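Local coordinates for protein heroin esterase (Rhodococcus sp., PDB 1LZL) that probably hydrolyses acetyl esters such as heroin, as a serine esterase of the alpha/beta hydrolase fold, at residues 47-52 and 104-109; 80-85 and 99-104; 135-140 and 154-159; 255-260 and 290-295. One frame throughout, in Å; residues are numbered along the deposited sequence.

How the interactions relate
Interactions 1 and 2 share helix 99-109: its later turns meet the edge strand 49-56 in interaction 1, its first turns the inner strand 79-85 in interaction 2. Interaction 3 packs helix 128-142 on strand 153-159, which is hydrogen-bonded to strand 79-85, so interactions 2 and 3 touch; W84 also packs on G157 and G158. Interaction 4 touches none of the others, its nearest atoms coming to about 5 Å from interaction 3, whose segment 154-159 leads to S160, a neighbour of H290. In partly exposed interaction 1 a charged side chain grips a backbone carbonyl. Of the buried contacts, interaction 2 packs aromatic rings and a sulfur, interaction 3 only aliphatic methyls, and interaction 4 centres on a histidine-carboxylate bond.

Interaction 1: 47-52 and 104-109; sequences DGVSLR and EVAREL
R107 takes hold of the backbone carbonyl of D47 side-on, with two nitrogens bonded to the same oxygen: NE lies 2.7 Å from D47 O and NH2 lies 2.9 Å from D47 O. The oxygen sits at the guanidinium edge, close to its plane. NH2 comes in the carbonyl plane, on a lone pair, while NE is tilted 26° from that plane. Sharing one acceptor costs both bonds some straightness, 139° at the NH2 hydrogen. Beside this polar grip the V49 CG1 methyl packs on the A106 CB methyl and on the R107 CB methylene, 3.8 Å from each. Alanine suits its place because a single methyl lets the strand come near the helix, and valine gives a compact, beta-branched side chain at the strand's start. The arginine chain runs extended until chi3 (-71°), where a bend turns NE back to the carbonyl. G48 takes a positive phi, easily adopted by glycine, between the gripped carbonyl and the strand. S45 steadies the turn, its O accepting from R107 NH2 and its OG bonding D47 N. V49 and A106 both rest on V70 of strand 65-72, and helix 299-315 packs on E104, V105 and L109.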
loop_
_atom_site.group_PDB
_atom_site.type_symbol
_atom_site.label_atom_id
_atom_site.label_comp_id
_atom_site.label_asym_id
_atom_site.label_seq_id
_atom_site.Cartn_x
_atom_site.Cartn_y
_atom_site.Cartn_z
ATOM N N ASP A 47 -16.671 -16.437 -0.866
ATOM C CA ASP A 47 -18.033 -16.419 -1.391
ATOM C C ASP A 47 -18.263 -15.184 -2.251
ATOM O O ASP A 47 -17.890 -14.091 -1.860
ATOM C CB ASP A 47 -19.079 -16.443 -0.270
ATOM C CG ASP A 47 -20.441 -16.854 -0.802
ATOM O OD1 ASP A 47 -20.565 -17.911 -1.466
ATOM O OD2 ASP A 47 -21.399 -16.091 -0.549
ATOM N N GLY A 48 -18.883 -15.390 -3.406
ATOM C CA GLY A 48 -19.250 -14.412 -4.365
ATOM C C GLY A 48 -18.091 -13.886 -5.188
ATOM O O GLY A 48 -18.302 -12.940 -5.943
ATOM N N VAL A 49 -16.889 -14.406 -5.090
ATOM C CA VAL A 49 -15.799 -13.911 -5.938
ATOM C C VAL A 49 -14.975 -15.088 -6.444
ATOM O O VAL A 49 -15.144 -16.202 -5.924
ATOM C CB VAL A 49 -14.850 -12.916 -5.231
ATOM C CG1 VAL A 49 -15.607 -11.766 -4.606
ATOM C CG2 VAL A 49 -13.995 -13.633 -4.181
ATOM N N SER A 50 -14.141 -14.849 -7.456
ATOM C CA SER A 50 -13.193 -15.879 -7.888
ATOM C C SER A 50 -11.793 -15.258 -8.059
ATOM O O SER A 50 -11.725 -14.055 -8.299
ATOM C CB SER A 50 -13.637 -16.618 -9.133
ATOM O OG SER A 50 -13.547 -15.863 -10.308
ATOM N N LEU A 51 -10.769 -16.060 -7.899
ATOM C CA LEU A 51 -9.370 -15.621 -7.964
ATOM C C LEU A 51 -8.677 -16.438 -9.019
ATOM O O LEU A 51 -8.762 -17.679 -9.030
ATOM C CB LEU A 51 -8.722 -15.751 -6.573
ATOM C CG LEU A 51 -7.351 -15.087 -6.337
ATOM C CD1 LEU A 51 -7.056 -14.862 -4.875
ATOM C CD2 LEU A 51 -6.209 -15.916 -6.906
ATOM N N ARG A 52 -7.950 -15.770 -9.911
ATOM C CA ARG A 52 -7.108 -16.554 -10.815
ATOM C C ARG A 52 -5.790 -15.786 -10.940
ATOM O O ARG A 52 -5.749 -14.609 -10.628
ATOM C CB ARG A 52 -7.710 -16.821 -12.174
ATOM C CG ARG A 52 -7.795 -15.625 -13.114
ATOM C CD ARG A 52 -8.414 -16.018 -14.462
ATOM N NE ARG A 52 -8.992 -14.831 -15.095
ATOM C CZ ARG A 52 -8.567 -14.255 -16.195
ATOM N NH1 ARG A 52 -7.516 -14.769 -16.850
ATOM N NH2 ARG A 52 -9.161 -13.165 -16.693
ATOM N N GLU A 104 -12.860 -8.329 -0.231
ATOM C CA GLU A 104 -13.871 -7.359 0.214
ATOM C C GLU A 104 -14.272 -6.373 -0.868
ATOM O O GLU A 104 -15.445 -6.056 -1.127
ATOM C CB GLU A 104 -13.365 -6.624 1.490
ATOM C CG GLU A 104 -14.482 -5.771 2.095
ATOM C CD GLU A 104 -14.148 -5.027 3.370
ATOM O OE1 GLU A 104 -12.931 -4.773 3.575
ATOM O OE2 GLU A 104 -15.069 -4.672 4.175
ATOM N N VAL A 105 -13.242 -5.832 -1.535
ATOM C CA VAL A 105 -13.500 -4.838 -2.596
ATOM C C VAL A 105 -14.291 -5.497 -3.739
ATOM O O VAL A 105 -15.261 -4.922 -4.234
ATOM C CB VAL A 105 -12.149 -4.279 -3.083
ATOM C CG1 VAL A 105 -12.306 -3.537 -4.391
ATOM C CG2 VAL A 105 -11.545 -3.407 -1.968
ATOM N N ALA A 106 -13.858 -6.697 -4.145
ATOM C CA ALA A 106 -14.544 -7.336 -5.274
ATOM C C ALA A 106 -15.980 -7.667 -4.903
ATOM O O ALA A 106 -16.933 -7.435 -5.632
ATOM C CB ALA A 106 -13.825 -8.599 -5.708
ATOM N N ARG A 107 -16.196 -8.223 -3.712
ATOM C CA ARG A 107 -17.543 -8.615 -3.306
ATOM C C ARG A 107 -18.432 -7.405 -3.040
ATOM O O ARG A 107 -19.579 -7.352 -3.489
ATOM C CB ARG A 107 -17.419 -9.525 -2.065
ATOM C CG ARG A 107 -18.780 -9.982 -1.549
ATOM C CD ARG A 107 -18.715 -10.602 -0.155
ATOM N NE ARG A 107 -18.047 -11.905 -0.222
ATOM C CZ ARG A 107 -17.006 -12.154 0.569
ATOM N NH1 ARG A 107 -16.584 -11.204 1.417
ATOM N NH2 ARG A 107 -16.430 -13.337 0.479
ATOM N N GLU A 108 -17.946 -6.381 -2.322
ATOM C CA GLU A 108 -18.862 -5.318 -1.904
ATOM C C GLU A 108 -19.036 -4.274 -2.995
ATOM O O GLU A 108 -20.127 -3.695 -3.096
ATOM C CB GLU A 108 -18.374 -4.592 -0.649
ATOM C CG GLU A 108 -18.260 -5.488 0.569
ATOM C CD GLU A 108 -19.609 -6.131 0.860
ATOM O OE1 GLU A 108 -20.635 -5.463 0.611
ATOM O OE2 GLU A 108 -19.627 -7.289 1.312
ATOM N N LEU A 109 -18.005 -4.016 -3.788
ATOM C CA LEU A 109 -18.080 -2.980 -4.791
ATOM C C LEU A 109 -18.301 -3.501 -6.209
ATOM O O LEU A 109 -18.661 -2.722 -7.087
ATOM C CB LEU A 109 -16.768 -2.145 -4.808
ATOM C CG LEU A 109 -16.444 -1.535 -3.455
ATOM C CD1 LEU A 109 -15.260 -0.584 -3.621
ATOM C CD2 LEU A 109 -17.676 -0.855 -2.849
#

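Interaction 2: 80-85 and 99-104; sequences PVLLWI and DPFCVE
W84 and F101 form the aromatic heart of a beta-alpha-beta unit, where strand 79-85 is covered by helix 99-109. Both hold CG away from the backbone N (chi1 -180° and -179°), which brings the rings together between strand and helix. The phenyl turns its CD2-CE2 edge to one face of the indole, an edge-to-face pair with F101 and the W84 six-membered ring 4.8 Å apart at their centroids and their planes inclined at 58°. F101 CE2 comes to 3.6 Å from W84 CZ3. C102 adds a sulfur-aromatic contact at the other end of the indole, its SG lying obliquely 4.3 Å from the centroid of the W84 five-membered ring. In the alpha/beta hydrolase fold such a helix crosses over the sheet to the next parallel strand, here 112-116, so strand and helix run nearly antiparallel. Because side chains alternate along the strand, L82 and W84 share the face under the helix, and L82 CD2 reaches 4.1 Å from F101 CE2. The flat rings fill the layer between the two axes, 10.2 Å apart, and small C102 fits where the backbones are nearest, its CA 7.7 Å from W84 CA. The indole also touches Q159 (Glu in the reference sequence), within the probable nucleophile elbow.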
loop_
_atom_site.group_PDB
_atom_site.type_symbol
_atom_site.label_atom_id
_atom_site.label_comp_id
_atom_site.label_asym_id
_atom_site.label_seq_id
_atom_site.Cartn_x
_atom_site.Cartn_y
_atom_site.Cartn_z
ATOM N N PRO A 80 -14.646 -1.472 -13.140
ATOM C CA PRO A 80 -13.400 -0.829 -12.678
ATOM C C PRO A 80 -12.457 -1.848 -12.050
ATOM O O PRO A 80 -12.884 -2.939 -11.630
ATOM C CB PRO A 80 -13.883 0.148 -11.579
ATOM C CG PRO A 80 -15.319 0.415 -11.901
ATOM C CD PRO A 80 -15.831 -0.915 -12.464
ATOM N N VAL A 81 -11.166 -1.467 -11.970
ATOM C CA VAL A 81 -10.193 -2.350 -11.335
ATOM C C VAL A 81 -9.342 -1.562 -10.330
ATOM O O VAL A 81 -8.992 -0.419 -10.593
ATOM C CB VAL A 81 -9.297 -3.026 -12.368
ATOM C CG1 VAL A 81 -8.515 -2.001 -13.186
ATOM C CG2 VAL A 81 -8.337 -4.043 -11.722
ATOM N N LEU A 82 -9.015 -2.190 -9.209
ATOM C CA LEU A 82 -8.074 -1.661 -8.239
ATOM C C LEU A 82 -6.781 -2.463 -8.391
ATOM O O LEU A 82 -6.821 -3.678 -8.164
ATOM C CB LEU A 82 -8.618 -1.793 -6.823
ATOM C CG LEU A 82 -7.635 -1.505 -5.667
ATOM C CD1 LEU A 82 -7.159 -0.048 -5.698
ATOM C CD2 LEU A 82 -8.321 -1.880 -4.351
ATOM N N LEU A 83 -5.682 -1.816 -8.743
ATOM C CA LEU A 83 -4.361 -2.457 -8.668
ATOM C C LEU A 83 -3.933 -2.286 -7.216
ATOM O O LEU A 83 -3.845 -1.162 -6.732
ATOM C CB LEU A 83 -3.404 -1.776 -9.651
ATOM C CG LEU A 83 -2.017 -2.404 -9.765
ATOM C CD1 LEU A 83 -2.016 -3.608 -10.657
ATOM C CD2 LEU A 83 -0.989 -1.419 -10.345
ATOM N N TRP A 84 -3.694 -3.370 -6.489
ATOM C CA TRP A 84 -3.419 -3.307 -5.076
ATOM C C TRP A 84 -2.020 -3.834 -4.785
ATOM O O TRP A 84 -1.593 -4.826 -5.394
ATOM C CB TRP A 84 -4.443 -4.194 -4.290
ATOM C CG TRP A 84 -4.137 -4.101 -2.815
ATOM C CD1 TRP A 84 -3.579 -5.050 -2.034
ATOM C CD2 TRP A 84 -4.376 -2.955 -2.006
ATOM N NE1 TRP A 84 -3.455 -4.577 -0.759
ATOM C CE2 TRP A 84 -3.939 -3.302 -0.709
ATOM C CE3 TRP A 84 -4.918 -1.688 -2.209
ATOM C CZ2 TRP A 84 -4.013 -2.433 0.382
ATOM C CZ3 TRP A 84 -5.001 -0.803 -1.131
ATOM C CH2 TRP A 84 -4.550 -1.187 0.161
ATOM N N ILE A 85 -1.326 -3.189 -3.860
ATOM C CA ILE A 85 0.066 -3.505 -3.549
ATOM C C ILE A 85 0.206 -3.635 -2.045
ATOM O O ILE A 85 -0.004 -2.696 -1.247
ATOM C CB ILE A 85 0.983 -2.384 -4.103
ATOM C CG1 ILE A 85 0.677 -2.107 -5.592
ATOM C CG2 ILE A 85 2.434 -2.717 -3.873
ATOM C CD1 ILE A 85 1.309 -0.813 -6.100
ATOM N N ASP A 99 -5.238 -10.822 0.466
ATOM C CA ASP A 99 -6.495 -11.390 -0.033
ATOM C C ASP A 99 -7.740 -10.931 0.725
ATOM O O ASP A 99 -8.732 -10.644 0.045
ATOM C CB ASP A 99 -6.432 -12.922 0.028
ATOM C CG ASP A 99 -5.714 -13.613 -1.094
ATOM O OD1 ASP A 99 -5.188 -12.970 -2.043
ATOM O OD2 ASP A 99 -5.659 -14.872 -1.090
ATOM N N PRO A 100 -7.753 -10.779 2.040
ATOM C CA PRO A 100 -9.002 -10.352 2.709
ATOM C C PRO A 100 -9.572 -9.058 2.155
ATOM O O PRO A 100 -10.742 -8.959 1.789
ATOM C CB PRO A 100 -8.568 -10.220 4.175
ATOM C CG PRO A 100 -7.488 -11.261 4.327
ATOM C CD PRO A 100 -6.700 -11.069 3.044
ATOM N N PHE A 101 -8.709 -8.054 2.022
ATOM C CA PHE A 101 -9.146 -6.748 1.514
ATOM C C PHE A 101 -9.554 -6.852 0.052
ATOM O O PHE A 101 -10.550 -6.247 -0.367
ATOM C CB PHE A 101 -8.041 -5.684 1.699
ATOM C CG PHE A 101 -8.455 -4.300 1.199
ATOM C CD1 PHE A 101 -9.577 -3.678 1.761
ATOM C CD2 PHE A 101 -7.747 -3.681 0.169
ATOM C CE1 PHE A 101 -9.961 -2.417 1.286
ATOM C CE2 PHE A 101 -8.089 -2.397 -0.270
ATOM C CZ PHE A 101 -9.213 -1.787 0.297
ATOM N N CYS A 102 -8.780 -7.586 -0.747
ATOM C CA CYS A 102 -9.099 -7.647 -2.189
ATOM C C CYS A 102 -10.445 -8.347 -2.421
ATOM O O CYS A 102 -11.228 -7.948 -3.276
ATOM C CB CYS A 102 -7.943 -8.337 -2.930
ATOM S SG CYS A 102 -6.436 -7.317 -2.859
ATOM N N VAL A 103 -10.692 -9.411 -1.627
ATOM C CA VAL A 103 -12.000 -10.065 -1.713
ATOM C C VAL A 103 -13.104 -9.091 -1.311
ATOM O O VAL A 103 -14.166 -9.001 -1.944
ATOM C CB VAL A 103 -11.997 -11.310 -0.813
ATOM C CG1 VAL A 103 -13.408 -11.838 -0.561
ATOM C CG2 VAL A 103 -11.130 -12.387 -1.464
ATOM N N GLU A 104 -12.860 -8.329 -0.231
ATOM C CA GLU A 104 -13.871 -7.359 0.214
ATOM C C GLU A 104 -14.272 -6.373 -0.868
ATOM O O GLU A 104 -15.445 -6.056 -1.127
ATOM C CB GLU A 104 -13.365 -6.624 1.490
ATOM C CG GLU A 104 -14.482 -5.771 2.095
ATOM C CD GLU A 104 -14.148 -5.027 3.370
ATOM O OE1 GLU A 104 -12.931 -4.773 3.575
ATOM O OE2 GLU A 104 -15.069 -4.672 4.175
#

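Interaction 3: 135-140 and 154-159; sequences AALLYI and IAVGGQ. Unlike the reference sequence in segment 154-159: Q159 (reference Glu).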
loop_
_atom_site.group_PDB
_atom_site.type_symbol
_atom_site.label_atom_id
_atom_site.label_comp_id
_atom_site.label_asym_id
_atom_site.label_seq_id
_atom_site.Cartn_x
_atom_site.Cartn_y
_atom_site.Cartn_z
ATOM N N ALA A 135 4.873 -2.555 -14.220
ATOM C CA ALA A 135 4.668 -3.580 -15.248
ATOM C C ALA A 135 3.281 -4.177 -15.155
ATOM O O ALA A 135 2.638 -4.431 -16.187
ATOM C CB ALA A 135 5.742 -4.644 -15.100
ATOM N N ALA A 136 2.795 -4.410 -13.935
ATOM C CA ALA A 136 1.455 -4.963 -13.735
ATOM C C ALA A 136 0.431 -3.953 -14.210
ATOM O O ALA A 136 -0.577 -4.273 -14.837
ATOM C CB ALA A 136 1.252 -5.291 -12.235
ATOM N N LEU A 137 0.621 -2.651 -13.952
ATOM C CA LEU A 137 -0.293 -1.602 -14.410
ATOM C C LEU A 137 -0.342 -1.547 -15.930
ATOM O O LEU A 137 -1.442 -1.495 -16.501
ATOM C CB LEU A 137 0.151 -0.256 -13.803
ATOM C CG LEU A 137 -0.725 0.938 -14.226
ATOM C CD1 LEU A 137 -2.166 0.778 -13.723
ATOM C CD2 LEU A 137 -0.163 2.285 -13.761
ATOM N N LEU A 138 0.826 -1.557 -16.558
ATOM C CA LEU A 138 0.889 -1.580 -18.043
ATOM C C LEU A 138 0.113 -2.760 -18.602
ATOM O O LEU A 138 -0.603 -2.629 -19.598
ATOM C CB LEU A 138 2.358 -1.661 -18.465
ATOM C CG LEU A 138 3.167 -0.357 -18.365
ATOM C CD1 LEU A 138 4.644 -0.607 -18.626
ATOM C CD2 LEU A 138 2.656 0.646 -19.410
ATOM N N TYR A 139 0.319 -3.915 -17.970
ATOM C CA TYR A 139 -0.360 -5.126 -18.444
ATOM C C TYR A 139 -1.854 -5.017 -18.271
ATOM O O TYR A 139 -2.592 -5.328 -19.228
ATOM C CB TYR A 139 0.196 -6.314 -17.650
ATOM C CG TYR A 139 -0.623 -7.572 -17.905
ATOM C CD1 TYR A 139 -0.425 -8.305 -19.074
ATOM C CD2 TYR A 139 -1.567 -8.008 -16.972
ATOM C CE1 TYR A 139 -1.198 -9.454 -19.258
ATOM C CE2 TYR A 139 -2.341 -9.134 -17.146
ATOM C CZ TYR A 139 -2.115 -9.846 -18.319
ATOM O OH TYR A 139 -2.872 -10.976 -18.557
ATOM N N ILE A 140 -2.347 -4.674 -17.069
ATOM C CA ILE A 140 -3.824 -4.658 -16.914
ATOM C C ILE A 140 -4.468 -3.639 -17.841
ATOM O O ILE A 140 -5.579 -3.883 -18.337
ATOM C CB ILE A 140 -4.312 -4.523 -15.470
ATOM C CG1 ILE A 140 -3.892 -3.233 -14.802
ATOM C CG2 ILE A 140 -3.881 -5.765 -14.678
ATOM C CD1 ILE A 140 -4.424 -3.168 -13.372
ATOM N N ILE A 154 -9.218 2.726 -13.631
ATOM C CA ILE A 154 -8.184 1.990 -12.908
ATOM C C ILE A 154 -7.793 2.807 -11.675
ATOM O O ILE A 154 -7.436 3.982 -11.817
ATOM C CB ILE A 154 -6.945 1.763 -13.790
ATOM C CG1 ILE A 154 -7.317 0.997 -15.075
ATOM C CG2 ILE A 154 -5.821 1.081 -13.004
ATOM C CD1 ILE A 154 -6.197 1.032 -16.101
ATOM N N ALA A 155 -7.859 2.171 -10.519
ATOM C CA ALA A 155 -7.311 2.753 -9.286
ATOM C C ALA A 155 -5.953 2.103 -8.988
ATOM O O ALA A 155 -5.813 0.912 -9.275
ATOM C CB ALA A 155 -8.236 2.604 -8.081
ATOM N N VAL A 156 -5.017 2.797 -8.386
ATOM C CA VAL A 156 -3.759 2.206 -7.903
ATOM C C VAL A 156 -3.732 2.474 -6.407
ATOM O O VAL A 156 -3.956 3.638 -6.001
ATOM C CB VAL A 156 -2.537 2.785 -8.604
ATOM C CG1 VAL A 156 -1.270 2.165 -7.998
ATOM C CG2 VAL A 156 -2.605 2.488 -10.106
ATOM N N GLY A 157 -3.472 1.455 -5.597
ATOM C CA GLY A 157 -3.474 1.668 -4.157
ATOM C C GLY A 157 -2.590 0.700 -3.434
ATOM O O GLY A 157 -2.163 -0.331 -3.990
ATOM N N GLY A 158 -2.285 0.967 -2.164
ATOM C CA GLY A 158 -1.538 -0.009 -1.388
ATOM C C GLY A 158 -1.458 0.456 0.064
ATOM O O GLY A 158 -1.890 1.562 0.379
ATOM N N GLN A 159 -0.903 -0.415 0.910
ATOM C CA GLN A 159 -0.766 -0.117 2.324
ATOM C C GLN A 159 0.709 -0.065 2.708
ATOM O O GLN A 159 1.472 -0.945 2.251
ATOM C CB GLN A 159 -1.467 -1.230 3.161
ATOM C CG GLN A 159 -1.453 -1.005 4.661
ATOM C CD GLN A 159 -2.279 -1.984 5.467
ATOM O OE1 GLN A 159 -2.857 -1.663 6.504
ATOM N NE2 GLN A 159 -2.352 -3.231 5.007
#
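L137 carries this contact through one methyl, CD1, which reaches down from helix 135-140 to two side chains of strand 154-159. It lies 3.7 Å from I154 CG2 and 4.0 Å from V156 CG2. I154 and V156 are two positions apart, so both point to the same side of the sheet, and the leucine tip meets the pair, passing I154 at a slant and V156 at about a right angle. The leucine CG stands opposite the backbone N (chi1 179°), which, with chi2 64°, brings CD1 to the strand. I140, one turn further on, adds a looser touch, and as its side chain has two conformers little weight rests on it. Beta-branched isoleucine and valine suit an extended chain and offer methyls close to the backbone, while the longer leucine spans the gap between axes 10.8 Å apart.

No hydrogen bond crosses the contact; the helix bonds within itself and the strand pairs with its neighbours in the sheet, A155 with V81 and L83, V156 with F183 and F185. All four touching side chains are buried and wholly apolar, as fits a hydrophobic layer between sheet and helix.

Past V156 the strand continues through G157, G158 and Q159 to S160 of the probable nucleophile elbow. Helix 128-142, nearly antiparallel to the strand, packs over strands 79-85 and 153-159, with L83 touching L137 and I140. Helix 161-176 lies beside it, T169 and A173 on L137 and A166 and V170 on V156.

Interaction 4: 255-260 and 290-295; sequences STMELD and HGSALV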
loop_
_atom_site.group_PDB
_atom_site.type_symbol
_atom_site.label_atom_id
_atom_site.label_comp_id
_atom_site.label_asym_id
_atom_site.label_seq_id
_atom_site.Cartn_x
_atom_site.Cartn_y
_atom_site.Cartn_z
ATOM N N SER A 255 -4.841 7.791 4.270
ATOM C CA SER A 255 -5.092 7.664 5.699
ATOM C C SER A 255 -3.783 7.508 6.457
ATOM O O SER A 255 -2.795 6.919 6.000
ATOM C CB SER A 255 -6.029 6.480 6.006
ATOM O OG SER A 255 -5.399 5.270 5.535
ATOM N N THR A 256 -3.758 8.049 7.679
ATOM C CA THR A 256 -2.638 7.917 8.611
ATOM C C THR A 256 -3.195 7.552 9.980
ATOM O O THR A 256 -4.389 7.670 10.310
ATOM C CB THR A 256 -1.832 9.236 8.684
ATOM O OG1 THR A 256 -2.707 10.297 9.114
ATOM C CG2 THR A 256 -1.248 9.616 7.327
ATOM N N MET A 257 -2.299 7.052 10.843
ATOM C CA MET A 257 -2.616 6.619 12.194
ATOM C C MET A 257 -1.845 7.469 13.194
ATOM O O MET A 257 -0.754 7.924 12.908
ATOM C CB MET A 257 -2.295 5.142 12.374
ATOM C CG MET A 257 -2.963 4.251 11.344
ATOM S SD MET A 257 -4.749 4.149 11.506
ATOM C CE MET A 257 -5.310 4.307 9.831
ATOM N N GLU A 258 -2.453 7.647 14.379
ATOM C CA GLU A 258 -1.868 8.593 15.330
ATOM C C GLU A 258 -0.447 8.254 15.786
ATOM O O GLU A 258 0.419 9.117 15.830
ATOM C CB GLU A 258 -2.808 8.653 16.542
ATOM C CG GLU A 258 -2.286 9.671 17.554
ATOM C CD GLU A 258 -3.167 9.924 18.755
ATOM O OE1 GLU A 258 -4.403 9.894 18.593
ATOM O OE2 GLU A 258 -2.586 10.195 19.857
ATOM N N LEU A 259 -0.249 7.001 16.178
ATOM C CA LEU A 259 0.980 6.541 16.796
ATOM C C LEU A 259 1.868 5.833 15.789
ATOM O O LEU A 259 2.753 5.047 16.141
ATOM C CB LEU A 259 0.675 5.610 17.990
ATOM C CG LEU A 259 -0.091 6.271 19.135
ATOM C CD1 LEU A 259 -0.266 5.285 20.269
ATOM C CD2 LEU A 259 0.622 7.505 19.668
ATOM N N ASP A 260 1.715 6.125 14.501
ATOM C CA ASP A 260 2.552 5.614 13.427
ATOM C C ASP A 260 3.682 6.547 13.092
ATOM O O ASP A 260 3.485 7.771 12.802
ATOM C CB ASP A 260 1.641 5.433 12.208
ATOM C CG ASP A 260 2.271 4.763 11.013
ATOM O OD1 ASP A 260 3.502 4.522 11.011
ATOM O OD2 ASP A 260 1.499 4.441 10.097
ATOM N N HIS A 290 0.353 2.098 13.657
ATOM C CA HIS A 290 0.606 1.472 12.363
ATOM C C HIS A 290 0.108 0.043 12.266
ATOM O O HIS A 290 0.649 -0.811 12.983
ATOM C CB HIS A 290 2.109 1.501 12.094
ATOM C CG HIS A 290 2.409 1.030 10.689
ATOM N ND1 HIS A 290 2.415 1.895 9.630
ATOM C CD2 HIS A 290 2.758 -0.189 10.193
ATOM C CE1 HIS A 290 2.735 1.227 8.507
ATOM N NE2 HIS A 290 2.952 -0.037 8.837
ATOM N N GLY A 291 -0.856 -0.292 11.413
ATOM C CA GLY A 291 -1.374 -1.663 11.367
ATOM C C GLY A 291 -2.490 -1.938 12.368
ATOM O O GLY A 291 -2.933 -3.107 12.442
ATOM N N SER A 292 -2.997 -0.940 13.103
ATOM C CA SER A 292 -4.126 -1.275 13.998
ATOM C C SER A 292 -5.386 -1.687 13.263
ATOM O O SER A 292 -6.340 -2.296 13.835
ATOM C CB SER A 292 -4.370 -0.125 14.990
ATOM O OG SER A 292 -4.740 1.083 14.322
ATOM N N ALA A 293 -5.456 -1.399 11.944
ATOM C CA ALA A 293 -6.560 -1.950 11.143
ATOM C C ALA A 293 -6.607 -3.468 11.223
ATOM O O ALA A 293 -7.644 -4.071 10.982
ATOM C CB ALA A 293 -6.395 -1.531 9.691
ATOM N N LEU A 294 -5.480 -4.118 11.533
ATOM C CA LEU A 294 -5.553 -5.580 11.720
ATOM C C LEU A 294 -6.500 -5.973 12.853
ATOM O O LEU A 294 -7.003 -7.123 12.879
ATOM C CB LEU A 294 -4.144 -6.105 11.963
ATOM C CG LEU A 294 -3.190 -6.195 10.771
ATOM C CD1 LEU A 294 -1.777 -6.484 11.264
ATOM C CD2 LEU A 294 -3.590 -7.232 9.725
ATOM N N VAL A 295 -6.765 -5.099 13.799
ATOM C CA VAL A 295 -7.750 -5.313 14.867
ATOM C C VAL A 295 -9.102 -4.918 14.306
ATOM O O VAL A 295 -9.605 -3.829 14.505
ATOM C CB VAL A 295 -7.396 -4.509 16.117
ATOM C CG1 VAL A 295 -8.250 -4.945 17.320
ATOM C CG2 VAL A 295 -5.919 -4.615 16.475
HETATM O O HOH W 1 2.675 2.545 15.114
#
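D260 and H290 both swing CG to the far side of CB from their own backbone N (chi1 -173° in each), and with the two CA atoms 4.7 Å apart this brings carboxylate and imidazole together. H290 ND1 gives a hydrogen bond to D260 OD2, 2.7 Å long and fairly straight at 163°. The acceptor lies in the imidazole plane, at the ring edge, but the ring's N-H meets the oxygen from above the carboxylate plane, the two planes being 75° apart. The other oxygen, OD1, is held by L262 N, which helps fix the rotation of the carboxylate. A water bridges the backbones, donating to L259 O at 2.7 Å and accepting from H290 N at 2.8 Å. M257 packs alongside, its bent chain bringing SD to 4.2 Å from S292 OG, whose hydrogen bond goes to F289 O. Aspartate suits its place, being short and set in the turn that follows the strand. H290 also touches S160 and meets the ring of W209. With ND1 committed to aspartate and serine close by, the arrangement is consistent with a Ser-His-Asp catalytic triad, in which D260 would orient H290 to act as base toward S160.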